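Local coordinates for protein DNA helicase RecQ (Deinococcus radiodurans, PDB 2RHF) that probably couples ATP hydrolysis to 3'-5' unwinding of duplex DNA, the chain here being the third, C-terminal HRDC domain of this RecQ-family helicase, at residues A5-A10 with N72-G77; E13-L18 with F30-L35. All coordinates share one frame; numbering follows the deposited sequence.

From the N terminus the chain runs at once into helix 4-22, which supplies one segment to each contact. Its later part, 13-18, is met again after only a short excursion through helix 26-29, when the chain turns into helix 32-41; contact 2 closes this small loop in the buried part of the domain. Helix 46-49 follows, and the last helix, 57-76, brings the C terminus back to the first turns of helix 4-22, where contact 1 closes nearly the whole chain. Contact 2 is therefore nested inside contact 1. Their centres lie about 13 Å apart, and the two touch where Ser8 packs on Leu35.

Contact 1: residues A5-A10 with N72-G77; sequences ADLSEA and NTVLDG
Helices 5-10 and 72-76 run roughly antiparallel, their axes 150° apart in direction and 9.4 Å apart at closest approach, with Leu7 and Val74 nearest across the gap at 6.2 Å between CA atoms. Val74 carries the contact by pushing both methyls at the facing helix. Its CG1 stands anti to the backbone N (chi1 172°), which turns this methyl to the CB of Asp6 and the CD2 of Leu7, while CG2 meets Ala10. The latter pair is tight, with Val74 CG2 only 3.4 Å from Ala10 CB. Of the Asp6 side chain the CB methylene takes part, 3.7 Å from Val74 CG1, and Val74 CG2 also nears the Asp6 carbonyl oxygen. Leu7 reaches across with one branch: its CD2 lies 3.7 Å from Val74 CG1 and close to the CB of the same valine. The HRDC domain is a compact all-helical bundle, and here its first and last helices are joined near the two chain ends, by apolar contacts and with no hydrogen bond between the segments. An alanine in place of Val74 keeps CB beside Leu7 but lacks both methyls, and is likely to leave Asp6 CB and Ala10 without their partner and a gap between the helices. Leu75 adds a looser touch, its CD2 being 4.4 Å from Leu7 CD2. Both leucines also touch Gln42 in the loop after helix 32-41, and Leu7 reaches Ala39 of that helix.

Contact 2: residues E13-L18 with F30-L35; sequences ELRREL and FTNATL
Asn32 OD1 is gripped by two nitrogens of one arginine: Arg15 NH1 and Arg15 NH2 each stand 2.9 Å from it. The guanidinium thus meets the amide oxygen end-on, with the two flat groups nearly coplanar, 21° apart, and both donors in the carbonyl plane. The two bonds are equally bent, as expected when a forked pair of N-H groups converges on a single acceptor. Arg15 NH1 gives a second, straighter bond to the backbone oxygen of Phe30, Phe30 O, at 2.8 Å; here the donor is tilted a little from the carbonyl plane. All three bonds lie close to the guanidinium plane, fixing the rotation of the group. A bend at chi3 (64°) in an otherwise extended chain lets Arg15 CD lie over the Phe30 ring before the head turns to the start of helix 32-41. Within the helical HRDC fold this side chain ties the first helix to the junction between helices 26-29 and 32-41, where Phe30 leaves helical geometry and Thr31 is the N-cap. Thr31 OG1 accepts from Thr34 N at 3.2 Å, closing the first turn that presents Asn32. Over one face of the ring Arg15 CD makes a CH-pi contact, 4.2 Å from the Phe30 centroid and offset toward the rim, while Arg15 CB approaches CZ of the same ring. Leu35 CD1 sits above the centre of one guanidinium face, 3.8 Å from Arg15 CZ. Leu18 CD1 also reaches the ring, at Phe30 CE2, and Leu18 continues the apolar layer to Val29 and to Tyr63 of helix 57-76.

Contact 1: residues A5-A10 with N72-G77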
ATOM      1  N   ALA A   5      -6.723  -0.854 -11.555  1.00 13.68           N
ATOM      2  CA  ALA A   5      -5.786  -1.899 -11.934  1.00 13.72           C
ATOM      3  C   ALA A   5      -4.345  -1.386 -11.862  1.00 12.91           C
ATOM      4  O   ALA A   5      -3.457  -2.094 -11.398  1.00 12.75           O
ATOM      5  CB  ALA A   5      -6.105  -2.435 -13.331  1.00 15.04           C
ATOM      6  N   ASP A   6      -4.118  -0.143 -12.288  1.00 12.58           N
ATOM      7  CA  ASP A   6      -2.785   0.440 -12.239  1.00 12.71           C
ATOM      8  C   ASP A   6      -2.306   0.608 -10.802  1.00 11.39           C
ATOM      9  O   ASP A   6      -1.162   0.293 -10.483  1.00 11.33           O
ATOM     10  CB  ASP A   6      -2.752   1.774 -12.987  1.00 13.84           C
ATOM     11  CG  ASP A   6      -2.884   1.604 -14.496  1.00 16.05           C
ATOM     12  OD1 ASP A   6      -2.764   0.458 -14.992  1.00 18.13           O
ATOM     13  OD2 ASP A   6      -3.108   2.628 -15.175  1.00 19.74           O
ATOM     14  N   LEU A   7      -3.179   1.102  -9.932  1.00 10.57           N
ATOM     15  CA  LEU A   7      -2.851   1.238  -8.513  1.00 10.61           C
ATOM     16  C   LEU A   7      -2.585  -0.124  -7.897  1.00  9.96           C
ATOM     17  O   LEU A   7      -1.624  -0.294  -7.137  1.00  9.73           O
ATOM     18  CB  LEU A   7      -3.990   1.940  -7.782  1.00 10.80           C
ATOM     19  CG  LEU A   7      -4.123   3.433  -8.083  1.00 11.31           C
ATOM     20  CD1 LEU A   7      -5.484   3.954  -7.641  1.00 12.80           C
ATOM     21  CD2 LEU A   7      -2.996   4.220  -7.411  1.00 12.26           C
ATOM     22  N   SER A   8      -3.441  -1.094  -8.215  1.00 10.17           N
ATOM     23  CA  SER A   8      -3.306  -2.432  -7.654  1.00 10.68           C
ATOM     24  C   SER A   8      -1.982  -3.075  -8.061  1.00 10.56           C
ATOM     25  O   SER A   8      -1.331  -3.710  -7.239  1.00 10.57           O
ATOM     26  CB  SER A   8      -4.476  -3.312  -8.087  1.00 11.27           C
ATOM     27  OG  SER A   8      -5.702  -2.815  -7.574  1.00 12.53           O
ATOM     28  N   GLU A   9      -1.587  -2.881  -9.318  1.00 11.07           N
ATOM     29  CA  GLU A   9      -0.307  -3.398  -9.798  1.00 12.64           C
ATOM     30  C   GLU A   9       0.868  -2.767  -9.049  1.00 10.68           C
ATOM     31  O   GLU A   9       1.784  -3.474  -8.631  1.00 10.79           O
ATOM     32  CB  GLU A   9      -0.136  -3.168 -11.311  1.00 13.50           C
ATOM     33  CG  GLU A   9       1.298  -3.507 -11.807  1.00 17.59           C
ATOM     34  CD  GLU A   9       1.571  -3.156 -13.274  1.00 17.93           C
ATOM     35  OE1 GLU A   9       0.608  -2.984 -14.047  1.00 23.31           O
ATOM     36  OE2 GLU A   9       2.767  -3.066 -13.665  1.00 21.40           O
ATOM     37  N   ALA A  10       0.849  -1.440  -8.891  1.00 10.20           N
ATOM     38  CA  ALA A  10       1.933  -0.768  -8.178  1.00 10.11           C
ATOM     39  C   ALA A  10       2.002  -1.254  -6.743  1.00  9.15           C
ATOM     40  O   ALA A  10       3.092  -1.458  -6.207  1.00  9.31           O
ATOM     41  CB  ALA A  10       1.757   0.727  -8.227  1.00 10.59           C
ATOM     42  N   ASN A  72       1.091   7.762  -5.457  1.00  9.03           N
ATOM     43  CA  ASN A  72       1.401   9.001  -6.156  1.00  9.70           C
ATOM     44  C   ASN A  72       2.098   8.782  -7.474  1.00  9.58           C
ATOM     45  O   ASN A  72       1.856   9.507  -8.436  1.00 10.17           O
ATOM     46  CB  ASN A  72       2.228   9.915  -5.265  1.00 10.86           C
ATOM     47  CG  ASN A  72       1.399  10.534  -4.172  1.00 12.52           C
ATOM     48  OD1 ASN A  72       0.225  10.796  -4.369  1.00 15.02           O
ATOM     49  ND2 ASN A  72       1.997  10.763  -3.024  1.00 15.14           N
ATOM     50  N   THR A  73       2.951   7.769  -7.538  1.00  9.34           N
ATOM     51  CA  THR A  73       3.658   7.474  -8.773  1.00 10.16           C
ATOM     52  C   THR A  73       2.660   7.103  -9.869  1.00  9.86           C
ATOM     53  O   THR A  73       2.805   7.520 -11.027  1.00 10.49           O
ATOM     54  CB  THR A  73       4.715   6.373  -8.553  1.00 10.07           C
ATOM     55  OG1 THR A  73       5.704   6.848  -7.629  1.00 10.29           O
ATOM     56  CG2 THR A  73       5.420   6.019  -9.856  1.00 12.07           C
ATOM     57  N   VAL A  74       1.649   6.321  -9.510  1.00  9.16           N
ATOM     58  CA  VAL A  74       0.595   5.966 -10.458  1.00 10.07           C
ATOM     59  C   VAL A  74      -0.287   7.166 -10.805  1.00  9.95           C
ATOM     60  O   VAL A  74      -0.572   7.413 -11.976  1.00 10.83           O
ATOM     61  CB  VAL A  74      -0.256   4.799  -9.917  1.00 10.43           C
ATOM     62  CG1 VAL A  74      -1.477   4.554 -10.819  1.00 11.39           C
ATOM     63  CG2 VAL A  74       0.600   3.552  -9.777  1.00 12.12           C
ATOM     64  N   LEU A  75      -0.740   7.906  -9.798  1.00 10.08           N
ATOM     65  CA  LEU A  75      -1.688   8.995 -10.061  1.00 10.81           C
ATOM     66  C   LEU A  75      -1.062  10.139 -10.841  1.00 11.43           C
ATOM     67  O   LEU A  75      -1.731  10.752 -11.672  1.00 12.96           O
ATOM     68  CB  LEU A  75      -2.276   9.525  -8.767  1.00 11.27           C
ATOM     69  CG  LEU A  75      -3.172   8.575  -7.979  1.00 11.43           C
ATOM     70  CD1 LEU A  75      -3.604   9.215  -6.687  1.00 13.62           C
ATOM     71  CD2 LEU A  75      -4.364   8.125  -8.782  1.00 13.90           C
ATOM     72  N   ASP A  76       0.205  10.438 -10.563  1.00 10.69           N
ATOM     73  CA  ASP A  76       0.885  11.583 -11.171  1.00 11.44           C
ATOM     74  C   ASP A  76       1.711  11.229 -12.394  1.00 12.25           C
ATOM     75  O   ASP A  76       1.878  12.066 -13.278  1.00 14.27           O
ATOM     76  CB  ASP A  76       1.775  12.295 -10.148  1.00 11.85           C
ATOM     77  CG  ASP A  76       0.981  13.027  -9.080  1.00 11.77           C
ATOM     78  OD1 ASP A  76      -0.221  13.300  -9.315  1.00 13.09           O
ATOM     79  OD2 ASP A  76       1.576  13.335  -8.017  1.00 13.30           O
ATOM     80  N   GLY A  77       2.285  10.032 -12.434  1.00 13.33           N
ATOM     81  CA  GLY A  77       3.198   9.652 -13.527  1.00 14.83           C
ATOM     82  C   GLY A  77       4.532  10.374 -13.490  1.00 16.08           C
ATOM     83  O   GLY A  77       5.235  10.474 -14.502  1.00 16.76           O
TER

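Contact 2: residues E13-L18 with F30-L35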
ATOM      1  N   GLU A  13       3.587  -4.622  -6.708  1.00  9.27           N
ATOM      2  CA  GLU A  13       5.020  -4.446  -6.937  1.00  9.94           C
ATOM      3  C   GLU A  13       5.704  -3.955  -5.670  1.00  9.20           C
ATOM      4  O   GLU A  13       6.781  -4.436  -5.304  1.00  9.66           O
ATOM      5  CB  GLU A  13       5.250  -3.483  -8.106  1.00  9.86           C
ATOM      6  CG  GLU A  13       4.860  -4.124  -9.442  1.00 11.00           C
ATOM      7  CD  GLU A  13       4.721  -3.148 -10.604  1.00 11.70           C
ATOM      8  OE1 GLU A  13       4.695  -1.917 -10.401  1.00 12.46           O
ATOM      9  OE2 GLU A  13       4.609  -3.637 -11.752  1.00 14.64           O
ATOM     10  N   LEU A  14       5.084  -3.002  -4.987  1.00  8.79           N
ATOM     11  CA  LEU A  14       5.618  -2.521  -3.716  1.00  8.70           C
ATOM     12  C   LEU A  14       5.672  -3.664  -2.709  1.00  8.44           C
ATOM     13  O   LEU A  14       6.682  -3.858  -2.013  1.00  8.87           O
ATOM     14  CB  LEU A  14       4.771  -1.388  -3.164  1.00  8.92           C
ATOM     15  CG  LEU A  14       5.140  -0.973  -1.737  1.00  9.02           C
ATOM     16  CD1 LEU A  14       6.577  -0.465  -1.629  1.00  9.93           C
ATOM     17  CD2 LEU A  14       4.174   0.056  -1.225  1.00 10.35           C
ATOM     18  N   ARG A  15       4.587  -4.420  -2.605  1.00  8.66           N
ATOM     19  CA  ARG A  15       4.538  -5.516  -1.647  1.00  9.25           C
ATOM     20  C   ARG A  15       5.687  -6.511  -1.887  1.00  9.34           C
ATOM     21  O   ARG A  15       6.323  -6.960  -0.932  1.00  9.92           O
ATOM     22  CB  ARG A  15       3.171  -6.186  -1.681  1.00  9.17           C
ATOM     23  CG  ARG A  15       3.004  -7.292  -0.627  1.00  9.55           C
ATOM     24  CD  ARG A  15       1.565  -7.697  -0.453  1.00 10.27           C
ATOM     25  NE  ARG A  15       1.015  -8.296  -1.669  1.00  9.65           N
ATOM     26  CZ  ARG A  15      -0.245  -8.702  -1.794  1.00  9.82           C
ATOM     27  NH1 ARG A  15      -1.095  -8.586  -0.773  1.00 10.35           N
ATOM     28  NH2 ARG A  15      -0.654  -9.234  -2.924  1.00 11.23           N
ATOM     29  N   ARG A  16       5.989  -6.807  -3.155  1.00  9.90           N
ATOM     30  CA  ARG A  16       7.127  -7.686  -3.468  1.00 10.90           C
ATOM     31  C   ARG A  16       8.465  -7.103  -3.024  1.00 10.55           C
ATOM     32  O   ARG A  16       9.324  -7.839  -2.541  1.00 11.60           O
ATOM     33  CB  ARG A  16       7.147  -8.054  -4.944  1.00 12.09           C
ATOM     34  CG  ARG A  16       6.008  -8.949  -5.365  1.00 14.40           C
ATOM     35  CD  ARG A  16       5.971  -9.138  -6.886  1.00 20.69           C
ATOM     36  NE  ARG A  16       4.636  -9.546  -7.325  1.00 23.21           N
ATOM     37  CZ  ARG A  16       3.921  -8.938  -8.268  1.00 23.82           C
ATOM     38  NH1 ARG A  16       4.410  -7.888  -8.934  1.00 23.71           N
ATOM     39  NH2 ARG A  16       2.716  -9.402  -8.572  1.00 25.95           N
ATOM     40  N   GLU A  17       8.643  -5.786  -3.173  1.00 10.43           N
ATOM     41  CA  GLU A  17       9.863  -5.133  -2.677  1.00 11.08           C
ATOM     42  C   GLU A  17       9.970  -5.279  -1.168  1.00 11.19           C
ATOM     43  O   GLU A  17      11.035  -5.597  -0.630  1.00 12.12           O
ATOM     44  CB  GLU A  17       9.880  -3.650  -3.041  1.00 11.10           C
ATOM     45  CG  GLU A  17       9.929  -3.391  -4.527  1.00 11.69           C
ATOM     46  CD  GLU A  17       9.836  -1.917  -4.900  1.00 12.84           C
ATOM     47  OE1 GLU A  17       9.580  -1.059  -4.026  1.00 14.50           O
ATOM     48  OE2 GLU A  17      10.029  -1.627  -6.107  1.00 14.17           O
ATOM     49  N   LEU A  18       8.863  -5.024  -0.472  1.00 10.68           N
ATOM     50  CA  LEU A  18       8.847  -5.099   0.980  1.00 11.19           C
ATOM     51  C   LEU A  18       9.088  -6.522   1.474  1.00 11.35           C
ATOM     52  O   LEU A  18       9.780  -6.736   2.468  1.00 12.21           O
ATOM     53  CB  LEU A  18       7.537  -4.541   1.526  1.00 10.96           C
ATOM     54  CG  LEU A  18       7.301  -3.048   1.239  1.00 10.89           C
ATOM     55  CD1 LEU A  18       5.906  -2.659   1.668  1.00 11.20           C
ATOM     56  CD2 LEU A  18       8.347  -2.149   1.899  1.00 11.89           C
ATOM     57  N   PHE A  30       1.119  -6.924   3.733  1.00 10.02           N
ATOM     58  CA  PHE A  30      -0.279  -6.506   3.853  1.00 10.12           C
ATOM     59  C   PHE A  30      -1.146  -7.390   2.989  1.00  9.74           C
ATOM     60  O   PHE A  30      -0.720  -7.863   1.942  1.00 10.04           O
ATOM     61  CB  PHE A  30      -0.523  -4.989   3.604  1.00 10.51           C
ATOM     62  CG  PHE A  30       0.018  -4.447   2.296  1.00 10.18           C
ATOM     63  CD1 PHE A  30      -0.705  -4.582   1.113  1.00 11.29           C
ATOM     64  CD2 PHE A  30       1.212  -3.735   2.270  1.00 11.33           C
ATOM     65  CE1 PHE A  30      -0.232  -4.044  -0.076  1.00 11.87           C
ATOM     66  CE2 PHE A  30       1.691  -3.181   1.073  1.00 11.55           C
ATOM     67  CZ  PHE A  30       0.974  -3.351  -0.097  1.00 11.74           C
ATOM     68  N   THR A  31      -2.373  -7.625   3.429  1.00  9.82           N
ATOM     69  CA  THR A  31      -3.221  -8.608   2.782  1.00 10.48           C
ATOM     70  C   THR A  31      -3.864  -8.059   1.510  1.00  9.74           C
ATOM     71  O   THR A  31      -3.843  -6.844   1.253  1.00  9.63           O
ATOM     72  CB  THR A  31      -4.326  -9.067   3.716  1.00 11.82           C
ATOM     73  OG1 THR A  31      -5.286  -8.016   3.832  1.00 11.75           O
ATOM     74  CG2 THR A  31      -3.771  -9.430   5.106  1.00 13.64           C
ATOM     75  N   ASN A  32      -4.475  -8.946   0.726  1.00  9.78           N
ATOM     76  CA  ASN A  32      -5.176  -8.508  -0.456  1.00 10.39           C
ATOM     77  C   ASN A  32      -6.365  -7.611  -0.156  1.00 10.50           C
ATOM     78  O   ASN A  32      -6.627  -6.682  -0.908  1.00 10.52           O
ATOM     79  CB  ASN A  32      -5.619  -9.681  -1.318  1.00 10.70           C
ATOM     80  CG  ASN A  32      -4.506 -10.210  -2.204  1.00 10.72           C
ATOM     81  OD1 ASN A  32      -3.336  -9.855  -2.047  1.00 12.61           O
ATOM     82  ND2 ASN A  32      -4.861 -11.077  -3.128  1.00 10.36           N
ATOM     83  N   ALA A  33      -7.088  -7.856   0.937  1.00 10.66           N
ATOM     84  CA  ALA A  33      -8.193  -6.955   1.294  1.00 10.81           C
ATOM     85  C   ALA A  33      -7.652  -5.556   1.571  1.00 10.63           C
ATOM     86  O   ALA A  33      -8.258  -4.552   1.182  1.00 10.77           O
ATOM     87  CB  ALA A  33      -8.971  -7.481   2.491  1.00 11.92           C
ATOM     88  N   THR A  34      -6.512  -5.481   2.247  1.00 10.06           N
ATOM     89  CA  THR A  34      -5.885  -4.186   2.525  1.00 10.14           C
ATOM     90  C   THR A  34      -5.416  -3.524   1.217  1.00  9.20           C
ATOM     91  O   THR A  34      -5.642  -2.323   1.012  1.00  9.39           O
ATOM     92  CB  THR A  34      -4.736  -4.355   3.509  1.00 10.28           C
ATOM     93  OG1 THR A  34      -5.249  -4.865   4.747  1.00 14.25           O
ATOM     94  CG2 THR A  34      -4.034  -3.024   3.751  1.00 11.82           C
ATOM     95  N   LEU A  35      -4.796  -4.307   0.339  1.00  8.93           N
ATOM     96  CA  LEU A  35      -4.357  -3.824  -0.961  1.00  9.32           C
ATOM     97  C   LEU A  35      -5.525  -3.229  -1.747  1.00  9.50           C
ATOM     98  O   LEU A  35      -5.421  -2.117  -2.298  1.00  9.82           O
ATOM     99  CB  LEU A  35      -3.684  -4.958  -1.721  1.00  9.87           C
ATOM    100  CG  LEU A  35      -2.929  -4.591  -3.000  1.00 10.49           C
ATOM    101  CD1 LEU A  35      -1.871  -5.623  -3.287  1.00 12.53           C
ATOM    102  CD2 LEU A  35      -3.865  -4.450  -4.184  1.00 12.87           C
TER